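Local coordinates for amino acid ABC superfamily ATP binding cassette transporter, binding protein (Streptococcus pneumoniae, PDB 4H5G) that binds L-arginine and, as a putative membrane-anchored lipoprotein, probably hands it to an amino acid ABC transporter for uptake, at residues A[65-70]-A[80-85]; A[60-65]-A[149-154]; A[159-164]-A[183-188]; A[119-124]-A[165-170]; A[45-50]-A[216-221]. One frame throughout, in Å; residues are numbered along the deposited sequence.

Contact 1 (A[65-70]-A[80-85]); sequences NVLTSL and AGISAT. With ARG (arginine), chain L.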
# COMPACT_ATOMS: atom_id res chain seq x y z
N ASN A 65 -0.70 11.33 -4.21
CA ASN A 65 -1.93 12.12 -4.39
C ASN A 65 -3.20 11.40 -3.93
O ASN A 65 -4.29 11.95 -4.04
CB ASN A 65 -2.08 12.57 -5.85
CG ASN A 65 -2.43 14.05 -5.97
OD1 ASN A 65 -2.53 14.75 -4.95
ND2 ASN A 65 -2.60 14.53 -7.19
N VAL A 66 -3.05 10.19 -3.40
CA VAL A 66 -4.20 9.39 -2.98
C VAL A 66 -4.97 10.07 -1.84
O VAL A 66 -6.19 10.27 -1.92
CB VAL A 66 -3.78 7.95 -2.62
CG1 VAL A 66 -4.88 7.25 -1.81
CG2 VAL A 66 -3.45 7.13 -3.87
N LEU A 67 -4.26 10.43 -0.77
CA LEU A 67 -4.95 11.09 0.35
C LEU A 67 -5.51 12.46 -0.02
O LEU A 67 -6.60 12.85 0.41
CB LEU A 67 -4.03 11.15 1.57
CG LEU A 67 -3.79 9.77 2.19
CD1 LEU A 67 -2.72 9.88 3.28
CD2 LEU A 67 -5.07 9.19 2.77
N THR A 68 -4.79 13.22 -0.83
CA THR A 68 -5.27 14.54 -1.26
C THR A 68 -6.56 14.41 -2.08
O THR A 68 -7.47 15.21 -1.94
CB THR A 68 -4.18 15.29 -2.08
OG1 THR A 68 -3.06 15.55 -1.23
CG2 THR A 68 -4.72 16.60 -2.65
N SER A 69 -6.63 13.39 -2.93
CA SER A 69 -7.83 13.19 -3.75
C SER A 69 -9.03 12.83 -2.88
O SER A 69 -10.15 13.24 -3.16
CB SER A 69 -7.61 12.14 -4.83
OG SER A 69 -7.45 10.85 -4.28
N LEU A 70 -8.79 12.07 -1.82
CA LEU A 70 -9.86 11.76 -0.86
C LEU A 70 -10.28 13.04 -0.17
O LEU A 70 -11.46 13.36 -0.08
CB LEU A 70 -9.37 10.74 0.18
CG LEU A 70 -10.27 10.49 1.40
CD1 LEU A 70 -11.62 9.82 1.02
CD2 LEU A 70 -9.54 9.63 2.44
N ALA A 80 -5.01 1.91 -0.16
CA ALA A 80 -3.75 1.79 -0.91
C ALA A 80 -2.62 1.36 -0.01
O ALA A 80 -1.53 1.94 -0.05
CB ALA A 80 -3.42 3.13 -1.58
N GLY A 81 -2.88 0.34 0.81
CA GLY A 81 -1.87 -0.11 1.77
C GLY A 81 -1.44 1.04 2.66
O GLY A 81 -0.25 1.24 2.95
N ILE A 82 -2.42 1.81 3.11
CA ILE A 82 -2.14 3.08 3.79
C ILE A 82 -1.95 2.88 5.28
O ILE A 82 -2.87 2.46 5.98
CB ILE A 82 -3.30 4.06 3.59
CG1 ILE A 82 -3.52 4.34 2.09
CG2 ILE A 82 -3.05 5.36 4.37
CD1 ILE A 82 -4.78 5.16 1.79
N SER A 83 -0.75 3.21 5.77
CA SER A 83 -0.45 3.18 7.20
C SER A 83 -1.29 4.21 7.97
O SER A 83 -1.26 5.40 7.65
CB SER A 83 1.04 3.46 7.43
OG SER A 83 1.85 2.51 6.76
N ALA A 84 -2.00 3.77 9.00
CA ALA A 84 -2.82 4.70 9.79
C ALA A 84 -1.98 5.42 10.85
O ALA A 84 -2.06 5.12 12.05
CB ALA A 84 -4.00 3.97 10.42
N THR A 85 -1.19 6.40 10.41
CA THR A 85 -0.27 7.10 11.32
C THR A 85 -0.98 8.18 12.15
O THR A 85 -2.04 8.67 11.77
CB THR A 85 0.86 7.77 10.53
OG1 THR A 85 0.32 8.85 9.76
CG2 THR A 85 1.53 6.77 9.59
N ARG L . 2.30 1.85 3.81
CA ARG L . 3.03 3.02 3.28
C ARG L . 2.30 4.31 3.60
O ARG L . 1.10 4.32 3.92
CB ARG L . 3.23 2.89 1.76
CG ARG L . 1.96 2.59 0.97
CD ARG L . 2.21 2.70 -0.54
NE ARG L . 1.04 2.24 -1.32
CZ ARG L . 0.99 2.17 -2.64
NH1 ARG L . -0.12 1.73 -3.25
NH2 ARG L . 2.03 2.56 -3.37
OXT ARG L . 2.91 5.38 3.54

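Contact 2 (A[60-65]-A[149-154]); sequences SMSFDN and SLTNMG. With ARG (arginine), chain L; SO4 (sulfate ion), chain C.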
# COMPACT_ATOMS: atom_id res chain seq x y z
N SER A 60 -7.37 5.32 -10.12
CA SER A 60 -5.93 5.09 -10.01
C SER A 60 -5.11 6.38 -10.15
O SER A 60 -5.37 7.20 -11.03
CB SER A 60 -5.47 4.08 -11.07
OG SER A 60 -5.99 2.80 -10.81
N MET A 61 -4.09 6.52 -9.32
CA MET A 61 -3.20 7.67 -9.38
C MET A 61 -1.90 7.32 -8.68
O MET A 61 -1.74 6.20 -8.22
CB MET A 61 -3.87 8.84 -8.67
CG MET A 61 -4.05 8.56 -7.18
SD MET A 61 -5.23 9.73 -6.49
CE MET A 61 -6.76 9.11 -7.21
N SER A 62 -0.97 8.25 -8.58
CA SER A 62 0.25 7.95 -7.83
C SER A 62 -0.04 8.05 -6.35
O SER A 62 -0.95 8.78 -5.93
CB SER A 62 1.37 8.91 -8.22
OG SER A 62 1.72 8.75 -9.58
N PHE A 63 0.74 7.33 -5.55
CA PHE A 63 0.43 7.26 -4.12
C PHE A 63 0.37 8.63 -3.46
O PHE A 63 -0.53 8.88 -2.65
CB PHE A 63 1.39 6.37 -3.35
CG PHE A 63 1.01 6.23 -1.90
CD1 PHE A 63 0.03 5.34 -1.51
CD2 PHE A 63 1.57 7.06 -0.93
CE1 PHE A 63 -0.35 5.23 -0.18
CE2 PHE A 63 1.19 6.97 0.40
CZ PHE A 63 0.23 6.06 0.78
N ASP A 64 1.31 9.51 -3.80
CA ASP A 64 1.42 10.80 -3.12
C ASP A 64 0.23 11.74 -3.35
O ASP A 64 0.16 12.81 -2.73
CB ASP A 64 2.76 11.51 -3.40
CG ASP A 64 2.99 11.81 -4.86
OD1 ASP A 64 2.10 11.53 -5.69
OD2 ASP A 64 4.07 12.34 -5.18
N ASN A 65 -0.70 11.33 -4.21
CA ASN A 65 -1.93 12.12 -4.39
C ASN A 65 -3.20 11.40 -3.93
O ASN A 65 -4.29 11.95 -4.04
CB ASN A 65 -2.08 12.57 -5.85
CG ASN A 65 -2.43 14.05 -5.97
OD1 ASN A 65 -2.53 14.75 -4.95
ND2 ASN A 65 -2.60 14.53 -7.19
N SER A 149 13.87 9.83 -3.60
CA SER A 149 12.43 9.64 -3.44
C SER A 149 11.80 9.59 -4.82
O SER A 149 12.02 10.48 -5.63
CB SER A 149 11.82 10.78 -2.61
OG SER A 149 12.30 10.78 -1.29
N LEU A 150 11.01 8.55 -5.08
CA LEU A 150 10.40 8.38 -6.39
C LEU A 150 8.90 8.29 -6.26
O LEU A 150 8.38 7.75 -5.30
CB LEU A 150 10.95 7.11 -7.04
CG LEU A 150 12.45 7.26 -7.31
CD1 LEU A 150 13.11 5.91 -7.50
CD2 LEU A 150 12.68 8.14 -8.53
N THR A 151 8.19 8.83 -7.24
CA THR A 151 6.72 8.83 -7.17
C THR A 151 6.12 7.42 -7.26
O THR A 151 5.23 7.08 -6.49
CB THR A 151 6.14 9.70 -8.30
OG1 THR A 151 6.64 11.04 -8.17
CG2 THR A 151 4.63 9.73 -8.23
N ASN A 152 6.61 6.62 -8.20
CA ASN A 152 6.05 5.29 -8.53
C ASN A 152 6.96 4.18 -8.01
O ASN A 152 8.17 4.22 -8.26
CB ASN A 152 5.93 5.17 -10.06
CG ASN A 152 5.17 3.93 -10.52
OD1 ASN A 152 5.72 2.82 -10.59
ND2 ASN A 152 3.92 4.12 -10.89
N MET A 153 6.41 3.19 -7.32
CA MET A 153 7.22 2.09 -6.78
C MET A 153 7.89 1.25 -7.87
O MET A 153 9.00 0.77 -7.69
CB MET A 153 6.41 1.19 -5.83
CG MET A 153 7.24 0.03 -5.24
SD MET A 153 8.74 0.59 -4.39
CE MET A 153 8.00 1.38 -2.96
N GLY A 154 7.20 1.07 -9.00
CA GLY A 154 7.78 0.33 -10.12
C GLY A 154 9.05 0.98 -10.62
O GLY A 154 10.00 0.29 -11.01
N ARG L . 2.30 1.85 3.81
CA ARG L . 3.03 3.02 3.28
C ARG L . 2.30 4.31 3.60
O ARG L . 1.10 4.32 3.92
CB ARG L . 3.23 2.89 1.76
CG ARG L . 1.96 2.59 0.97
CD ARG L . 2.21 2.70 -0.54
NE ARG L . 1.04 2.24 -1.32
CZ ARG L . 0.99 2.17 -2.64
NH1 ARG L . -0.12 1.73 -3.25
NH2 ARG L . 2.03 2.56 -3.37
OXT ARG L . 2.91 5.38 3.54
S SO4 C . 9.65 11.27 -10.11
O1 SO4 C . 9.64 10.05 -9.32
O2 SO4 C . 10.66 12.19 -9.57
O3 SO4 C . 9.98 10.93 -11.49
O4 SO4 C . 8.34 11.92 -10.06
O HOH W 1 2.50 5.69 -7.23
O HOH W 2 4.04 8.64 -4.52
O HOH W 3 4.93 13.15 -7.37

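Contact 3 (A[159-164]-A[183-188]); sequences ELQAGK and AGLAVA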
# COMPACT_ATOMS: atom_id res chain seq x y z
N GLU A 159 15.02 1.17 -10.97
CA GLU A 159 16.31 1.79 -10.68
C GLU A 159 17.22 0.84 -9.89
O GLU A 159 18.43 0.83 -10.10
CB GLU A 159 16.14 3.16 -10.00
CG GLU A 159 15.47 4.17 -10.92
CD GLU A 159 15.57 5.61 -10.41
OE1 GLU A 159 16.36 5.87 -9.48
OE2 GLU A 159 14.86 6.48 -10.95
N LEU A 160 16.62 0.05 -9.01
CA LEU A 160 17.36 -1.02 -8.31
C LEU A 160 17.92 -2.02 -9.32
O LEU A 160 19.10 -2.37 -9.29
CB LEU A 160 16.45 -1.72 -7.31
CG LEU A 160 17.02 -3.00 -6.69
CD1 LEU A 160 18.23 -2.68 -5.81
CD2 LEU A 160 15.97 -3.77 -5.89
N GLN A 161 17.07 -2.48 -10.24
CA GLN A 161 17.53 -3.42 -11.27
C GLN A 161 18.63 -2.86 -12.19
O GLN A 161 19.48 -3.60 -12.69
CB GLN A 161 16.34 -3.93 -12.09
CG GLN A 161 15.35 -4.68 -11.24
CD GLN A 161 14.23 -5.26 -12.04
OE1 GLN A 161 13.38 -4.54 -12.58
NE2 GLN A 161 14.21 -6.58 -12.13
N ALA A 162 18.60 -1.55 -12.40
CA ALA A 162 19.59 -0.89 -13.25
C ALA A 162 20.89 -0.58 -12.51
O ALA A 162 21.90 -0.21 -13.11
CB ALA A 162 19.00 0.38 -13.87
N GLY A 163 20.87 -0.75 -11.19
CA GLY A 163 22.06 -0.54 -10.38
C GLY A 163 22.28 0.90 -9.95
O GLY A 163 23.33 1.23 -9.38
N LYS A 164 21.30 1.76 -10.22
CA LYS A 164 21.37 3.16 -9.78
C LYS A 164 21.04 3.24 -8.30
O LYS A 164 21.46 4.16 -7.60
CB LYS A 164 20.36 4.02 -10.54
CG LYS A 164 20.67 4.20 -12.02
CD LYS A 164 19.79 5.29 -12.61
CE LYS A 164 20.07 6.64 -11.95
NZ LYS A 164 19.30 7.74 -12.59
N ALA A 183 14.06 -13.05 -10.49
CA ALA A 183 15.24 -13.87 -10.17
C ALA A 183 16.34 -13.24 -9.31
O ALA A 183 16.86 -13.88 -8.39
CB ALA A 183 15.84 -14.43 -11.47
N GLY A 184 16.72 -12.00 -9.61
CA GLY A 184 17.91 -11.40 -9.02
C GLY A 184 17.70 -10.62 -7.74
O GLY A 184 18.62 -9.97 -7.25
N LEU A 185 16.49 -10.71 -7.19
CA LEU A 185 16.07 -9.85 -6.08
C LEU A 185 15.79 -10.63 -4.80
O LEU A 185 15.46 -11.82 -4.84
CB LEU A 185 14.83 -9.03 -6.48
CG LEU A 185 15.05 -8.23 -7.76
CD1 LEU A 185 13.78 -7.46 -8.17
CD2 LEU A 185 16.24 -7.29 -7.62
N ALA A 186 15.92 -9.95 -3.67
CA ALA A 186 15.73 -10.60 -2.38
C ALA A 186 15.39 -9.57 -1.31
O ALA A 186 15.62 -8.39 -1.49
CB ALA A 186 16.98 -11.37 -1.99
N VAL A 187 14.83 -10.04 -0.21
CA VAL A 187 14.56 -9.16 0.92
C VAL A 187 15.78 -9.14 1.84
O VAL A 187 16.28 -10.20 2.23
CB VAL A 187 13.33 -9.66 1.68
CG1 VAL A 187 13.00 -8.73 2.86
CG2 VAL A 187 12.13 -9.78 0.72
N ALA A 188 16.27 -7.95 2.17
CA ALA A 188 17.44 -7.79 3.04
C ALA A 188 17.12 -8.32 4.44
O ALA A 188 15.96 -8.33 4.84
CB ALA A 188 17.87 -6.34 3.10

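Contact 4 (A[119-124]-A[165-170]); sequences TSLESA and IDAVHM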
# COMPACT_ATOMS: atom_id res chain seq x y z
N THR A 119 24.44 0.50 9.33
CA THR A 119 25.64 1.22 8.93
C THR A 119 25.96 0.93 7.46
O THR A 119 26.33 1.83 6.71
CB THR A 119 26.86 0.88 9.84
OG1 THR A 119 26.57 1.31 11.18
CG2 THR A 119 28.12 1.58 9.35
N SER A 120 25.79 -0.32 7.05
CA SER A 120 26.03 -0.67 5.65
C SER A 120 25.04 0.01 4.69
O SER A 120 25.42 0.42 3.60
CB SER A 120 26.01 -2.19 5.46
OG SER A 120 24.73 -2.72 5.69
N LEU A 121 23.78 0.15 5.11
CA LEU A 121 22.74 0.79 4.28
C LEU A 121 22.98 2.29 4.21
O LEU A 121 22.67 2.94 3.21
CB LEU A 121 21.35 0.55 4.85
CG LEU A 121 20.76 -0.84 4.72
CD1 LEU A 121 19.47 -0.94 5.50
CD2 LEU A 121 20.54 -1.18 3.24
N GLU A 122 23.52 2.81 5.30
CA GLU A 122 23.82 4.23 5.44
C GLU A 122 24.75 4.71 4.33
O GLU A 122 24.71 5.88 3.95
CB GLU A 122 24.48 4.45 6.79
CG GLU A 122 24.29 5.81 7.39
CD GLU A 122 25.06 5.94 8.69
OE1 GLU A 122 26.24 5.51 8.72
OE2 GLU A 122 24.49 6.44 9.67
N SER A 123 25.58 3.82 3.81
CA SER A 123 26.49 4.19 2.72
C SER A 123 25.96 3.75 1.35
O SER A 123 26.67 3.84 0.36
CB SER A 123 27.90 3.63 2.97
OG SER A 123 27.87 2.39 3.65
N ALA A 124 24.71 3.30 1.30
CA ALA A 124 24.14 2.81 0.05
C ALA A 124 23.24 3.86 -0.60
O ALA A 124 22.86 4.85 0.04
CB ALA A 124 23.36 1.53 0.30
N ILE A 165 20.27 2.25 -7.84
CA ILE A 165 19.80 2.15 -6.45
C ILE A 165 20.27 0.80 -5.90
O ILE A 165 20.31 -0.19 -6.64
CB ILE A 165 18.25 2.23 -6.42
CG1 ILE A 165 17.79 3.63 -6.81
CG2 ILE A 165 17.67 1.84 -5.05
CD1 ILE A 165 18.38 4.73 -5.93
N ASP A 166 20.65 0.77 -4.62
CA ASP A 166 21.11 -0.47 -4.00
C ASP A 166 20.04 -1.16 -3.15
O ASP A 166 20.09 -2.36 -2.94
CB ASP A 166 22.34 -0.21 -3.12
CG ASP A 166 23.46 0.46 -3.88
OD1 ASP A 166 23.83 -0.04 -4.96
OD2 ASP A 166 23.96 1.51 -3.40
N ALA A 167 19.07 -0.38 -2.66
CA ALA A 167 18.07 -0.92 -1.75
C ALA A 167 16.83 -0.06 -1.82
O ALA A 167 16.93 1.16 -1.84
CB ALA A 167 18.61 -0.93 -0.33
N VAL A 168 15.66 -0.69 -1.87
CA VAL A 168 14.40 0.05 -1.91
C VAL A 168 13.58 -0.29 -0.67
O VAL A 168 13.29 -1.46 -0.41
CB VAL A 168 13.57 -0.31 -3.15
CG1 VAL A 168 12.32 0.58 -3.21
CG2 VAL A 168 14.39 -0.13 -4.43
N HIS A 169 13.20 0.74 0.09
CA HIS A 169 12.40 0.54 1.31
C HIS A 169 10.92 0.45 0.93
O HIS A 169 10.42 1.30 0.19
CB HIS A 169 12.61 1.71 2.27
CG HIS A 169 12.47 1.35 3.72
ND1 HIS A 169 11.98 2.23 4.66
CD2 HIS A 169 12.79 0.22 4.40
CE1 HIS A 169 11.99 1.66 5.85
NE2 HIS A 169 12.48 0.44 5.72
N MET A 170 10.21 -0.55 1.46
CA MET A 170 8.80 -0.76 1.10
C MET A 170 8.11 -1.68 2.08
O MET A 170 8.77 -2.34 2.88
CB MET A 170 8.70 -1.34 -0.32
CG MET A 170 9.29 -2.76 -0.42
SD MET A 170 9.24 -3.43 -2.09
CE MET A 170 10.37 -2.35 -2.95

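Contact 5 (A[45-50]-A[216-221]); sequences AQAIAD and DKVIQK. With EDO (1,2-ethanediol), chain K.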
# COMPACT_ATOMS: atom_id res chain seq x y z
N ALA A 45 -12.12 -3.73 -1.25
CA ALA A 45 -12.95 -2.60 -1.69
C ALA A 45 -14.23 -3.12 -2.33
O ALA A 45 -15.31 -2.55 -2.15
CB ALA A 45 -12.17 -1.68 -2.66
N GLN A 46 -14.10 -4.21 -3.08
CA GLN A 46 -15.27 -4.84 -3.69
C GLN A 46 -16.24 -5.35 -2.63
O GLN A 46 -17.45 -5.23 -2.79
CB GLN A 46 -14.85 -5.99 -4.61
CG GLN A 46 -16.01 -6.60 -5.39
CD GLN A 46 -16.56 -5.66 -6.46
OE1 GLN A 46 -15.82 -5.19 -7.34
NE2 GLN A 46 -17.86 -5.40 -6.39
N ALA A 47 -15.71 -5.93 -1.55
CA ALA A 47 -16.57 -6.42 -0.46
C ALA A 47 -17.34 -5.27 0.18
O ALA A 47 -18.51 -5.43 0.58
CB ALA A 47 -15.75 -7.18 0.59
N ILE A 48 -16.70 -4.12 0.29
CA ILE A 48 -17.34 -2.96 0.92
C ILE A 48 -18.46 -2.45 -0.00
O ILE A 48 -19.57 -2.15 0.44
CB ILE A 48 -16.32 -1.84 1.22
CG1 ILE A 48 -15.29 -2.31 2.26
CG2 ILE A 48 -17.04 -0.58 1.74
CD1 ILE A 48 -14.05 -1.42 2.33
N ALA A 49 -18.14 -2.35 -1.29
CA ALA A 49 -19.12 -1.93 -2.30
C ALA A 49 -20.31 -2.88 -2.31
O ALA A 49 -21.46 -2.44 -2.35
CB ALA A 49 -18.47 -1.85 -3.70
N ASP A 50 -20.03 -4.18 -2.24
CA ASP A 50 -21.09 -5.19 -2.20
C ASP A 50 -21.99 -5.05 -0.98
O ASP A 50 -23.20 -5.21 -1.06
CB ASP A 50 -20.50 -6.62 -2.23
CG ASP A 50 -19.88 -6.99 -3.57
OD1 ASP A 50 -20.12 -6.29 -4.56
OD2 ASP A 50 -19.16 -8.01 -3.63
N ASP A 216 -15.88 -0.80 8.80
CA ASP A 216 -15.37 -1.59 9.93
C ASP A 216 -16.06 -2.94 10.03
O ASP A 216 -15.43 -3.95 10.38
CB ASP A 216 -15.56 -0.80 11.25
CG ASP A 216 -14.58 0.35 11.41
OD1 ASP A 216 -13.60 0.43 10.63
OD2 ASP A 216 -14.77 1.18 12.33
N LYS A 217 -17.35 -2.97 9.73
CA LYS A 217 -18.10 -4.23 9.80
C LYS A 217 -17.55 -5.22 8.78
O LYS A 217 -17.32 -6.40 9.09
CB LYS A 217 -19.58 -3.97 9.55
CG LYS A 217 -20.41 -5.23 9.40
CD LYS A 217 -21.82 -4.88 8.96
CE LYS A 217 -22.62 -6.13 8.67
NZ LYS A 217 -22.86 -6.89 9.92
N VAL A 218 -17.32 -4.73 7.57
CA VAL A 218 -16.79 -5.60 6.51
C VAL A 218 -15.39 -6.08 6.87
O VAL A 218 -15.08 -7.28 6.74
CB VAL A 218 -16.78 -4.87 5.16
CG1 VAL A 218 -16.08 -5.71 4.09
CG2 VAL A 218 -18.23 -4.58 4.73
N ILE A 219 -14.54 -5.16 7.33
CA ILE A 219 -13.16 -5.52 7.69
C ILE A 219 -13.10 -6.50 8.85
O ILE A 219 -12.30 -7.44 8.84
CB ILE A 219 -12.31 -4.26 8.02
CG1 ILE A 219 -12.01 -3.49 6.73
CG2 ILE A 219 -11.00 -4.65 8.70
CD1 ILE A 219 -11.38 -2.14 7.00
N GLN A 220 -13.96 -6.30 9.84
CA GLN A 220 -13.94 -7.22 10.99
C GLN A 220 -14.30 -8.63 10.54
O GLN A 220 -13.73 -9.62 11.00
CB GLN A 220 -14.88 -6.75 12.11
CG GLN A 220 -14.67 -7.53 13.42
CD GLN A 220 -13.26 -7.36 14.01
OE1 GLN A 220 -12.93 -6.31 14.58
NE2 GLN A 220 -12.42 -8.40 13.87
N LYS A 221 -15.26 -8.72 9.63
CA LYS A 221 -15.67 -10.03 9.12
C LYS A 221 -14.54 -10.68 8.31
O LYS A 221 -14.29 -11.89 8.44
CB LYS A 221 -16.93 -9.86 8.26
CG LYS A 221 -17.21 -11.03 7.35
CD LYS A 221 -18.01 -12.08 8.05
CE LYS A 221 -18.90 -12.79 7.04
NZ LYS A 221 -19.95 -13.57 7.74
C1 EDO K . -25.27 -8.86 6.89
O1 EDO K . -25.15 -7.54 6.36
C2 EDO K . -24.20 -9.14 7.94
O2 EDO K . -24.76 -9.04 9.26

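Contact 1 (A[65-70]-A[80-85])
V66 carries CG1 anti to the backbone N (chi1 164°), and I82 runs straight out along its own chain (chi2 172°); these torsions bring the two methyl ends together between helix 66-71 and the loop 80-85. I82 CD1 lies 4.2 Å from V66 CG1. I82 CD1 also meets L67 CD2, again at 4.2 Å, where the leucine and isoleucine lie alongside each other and point opposite ways. V66 CG1 additionally touches A80 CB, at 4.4 Å. The loop thus packs its apolar groups on the helix and turns its backbone to the arginine pocket, in a type II periplasmic binding protein fold. The ligand NE gives a hydrogen bond to A80 O at 2.9 Å. Its amino N is shared by two acceptors, G81 O at 2.8 Å and S83 OG at 3.1 Å. S83 N returns a nearly straight bond to the ligand O, at 2.8 Å and 168°. Outside the two segments, D41 OD2 accepts from G81 N, while R88, which L67 and I82 both touch, also bonds the ligand.

Contact 2 (A[60-65]-A[149-154])
T151 and S62 meet across the mouth of the cleft between the two lobes of a type II periplasmic binding protein, where 60-65 comes from one lobe and 149-154 from the other. T151 directs its methyl and not its hydroxyl at the serine: CG2 sits 3.4 Å from S62 CB, tighter than usual for two carbons, and is close to S62 OG as well. The D64 side chain stands at about a right angle to that of T151, its OD1 4.0 Å from the same CG2. Water does the polar joining. One molecule takes the F63 N-H and another the D64 N-H, and both donate to T151 O, which also accepts from Q129 NE2. A third donates to T151 OG1; its approach to D64 OD2 is unusually short and so uncertain in detail. F63 turns inward instead, CG anti to the backbone N (chi1 -176°), which lays its ring along the bound arginine. The ligand CD lies 3.5 Å above one ring face, offset toward the rim, and the ligand NE is 3.3 Å from F63 CD1. On the far side of T151 a sulfate ion, probably from the crystallisation liquor, takes a hydrogen bond from OG1 to its O4 at 2.7 Å and a nearly straight one from T151 N to its O1 at 2.8 Å.

Contact 3 (A[159-164]-A[183-188])
L185 is the residue of 183-188 that meets helix 153-162, touching L160 and Q161 with its two branches. The approach to it is exposed; in the modelled conformer A183 O accepts from K109 NZ and the G184 backbone pairs with K109, which brings the chain alongside strand 103-108. At L185 the strand proper begins, and its side chain points at the helix. Its CG is anti to the carbonyl carbon, and the chain continues extended (chi2 178°), spreading the two methyls over neighbouring residues of one helical turn. CD2 lies 3.9 Å from L160 CD2, the two leucines reaching in from opposing sides and overlapping at their ends. CD1 takes the outer place, 4.1 Å from Q161 NE2; the glutamine, stretched out at chi2, crosses the leucine at about a right angle. Both leucines also touch L106 of the adjoining strand. A186 turns its methyl to V112 and keeps the backbone pairing going with V107. V187 then packs on A175 and L176 of helix 172-181, and A188 pairs with F105. Strand 185-187 is an outermost strand of the five-stranded mixed sheet within this chain, with two helices resting against it. Just beyond L160 and Q161 the helix ends in a Schellman motif: G163 has positive phi, its N bonds back to L160 O, and K164 N bonds weakly to E159 O. Chemically, the methyl pair between the leucines rests on the hydrophobic effect and close fit, with no directional bond, while Q161 places a polar amide beside the outer methyl, where the apolar layer gives way to the exposed surface.

Contact 4 (A[119-124]-A[165-170])
L121 and A167 supply the apolar part of this contact, A124 and D166 the mixed part. In the first, L121 has CG anti to the carbonyl carbon, and chi2 of 173° sends CD1 straight on and leaves CD2, the side branch, against A167 CB at 4.1 Å. L121 also touches F105, and A167 touches V107, both from strand 103-108, so the pair lies on the sheet face that helix 118-122 covers. V168 faces the other way, to M153 and A156 of helix 153-162. In the second part, the A124 and D166 side chains face each other, with CB to CB at 4.0 Å. The carboxylate leans along the alanine, D166 OD2 being 3.7 Å from A124 CA. That closeness follows from where the oxygen is bound: OD2 accepts the backbone N-H of N125, the next residue. Y115 touches A124 and D166 as well. Backbone bonds form the third group. A124 N closes back on L121 O at 2.8 Å as the helix gives out, and the chain passes straight into strand 125-129, whose N125 and A127 pair with D166, A167 and H169. These are neighbouring parallel strands in the mixed sheet of one lobe of a type II periplasmic binding protein fold. The chemistry implies that the two segments themselves are held by van der Waals contact alone, methyl on methyl at L121 and carboxylate on alanine carbons at A124, while the directed bond of D166 OD2 goes to the N125 amide just past the helical segment and satisfies that oxygen.

Contact 5 (A[45-50]-A[216-221])
V218 presses its CG1 methyl against A47 and I48, and these apolar touches make the contact between helices 40-52 and 209-225. The valine holds CG1 anti to the backbone N (chi1 173°) and points it at the other helix, where it lies 3.8 Å from A47 CB and 3.9 Å from I48 CG1. V218 CB follows at 4.1 Å from the same I48 CG1, the two branched side chains crossing obliquely. A47 has nothing beyond CB, and the helices come close at this point: the CA atoms of I48 and V218 are 6.2 Å apart. Polar interactions flank the contact without bridging its two segments. On helix 40-52, Q46 NE2 donates to D50 OD1 one turn on, at 3.0 Å; the acceptor lies in the amide plane of Q46, but the donor stands 40° out of the carboxylate plane. On helix 209-225, D216 forms a salt bridge with K212 and accepts from I96 N, while K217 NZ makes a weak bond to an ethanediol, probably from the crystallisation liquor, that E51 also binds. Within one lobe of the type II periplasmic binding protein fold, away from the arginine, helix 40-52 packs on two strands, with A45 and A49 against L56 of strand 55-60 and I48 and A49 against L14 of strand 13-18. Helix 209-225 comes against its flank, V218 also touching E51 and I219 reaching M44, I96 and Y98.

Contacts 1 and 2 meet at the bound arginine: they share N65, their centres are 11 Å apart, and F63 packs on A80 and I82 where 80-83 and F63 line the ligand. From there contact 2 leads into the other lobe. Its M153 touches V168 and M170 of contact 4, and its L150 touches E159 of contact 3. Contacts 3 and 4, also 11 Å apart between centres, are joined where helix 153-162 runs on into strand 167-171, L160 packing on V168; both reach the same five-stranded sheet. Contact 5 stands apart, about 18 Å from contact 1 and 37 Å from contact 4, centre to centre, and closes the chain loop within which the other four are nested.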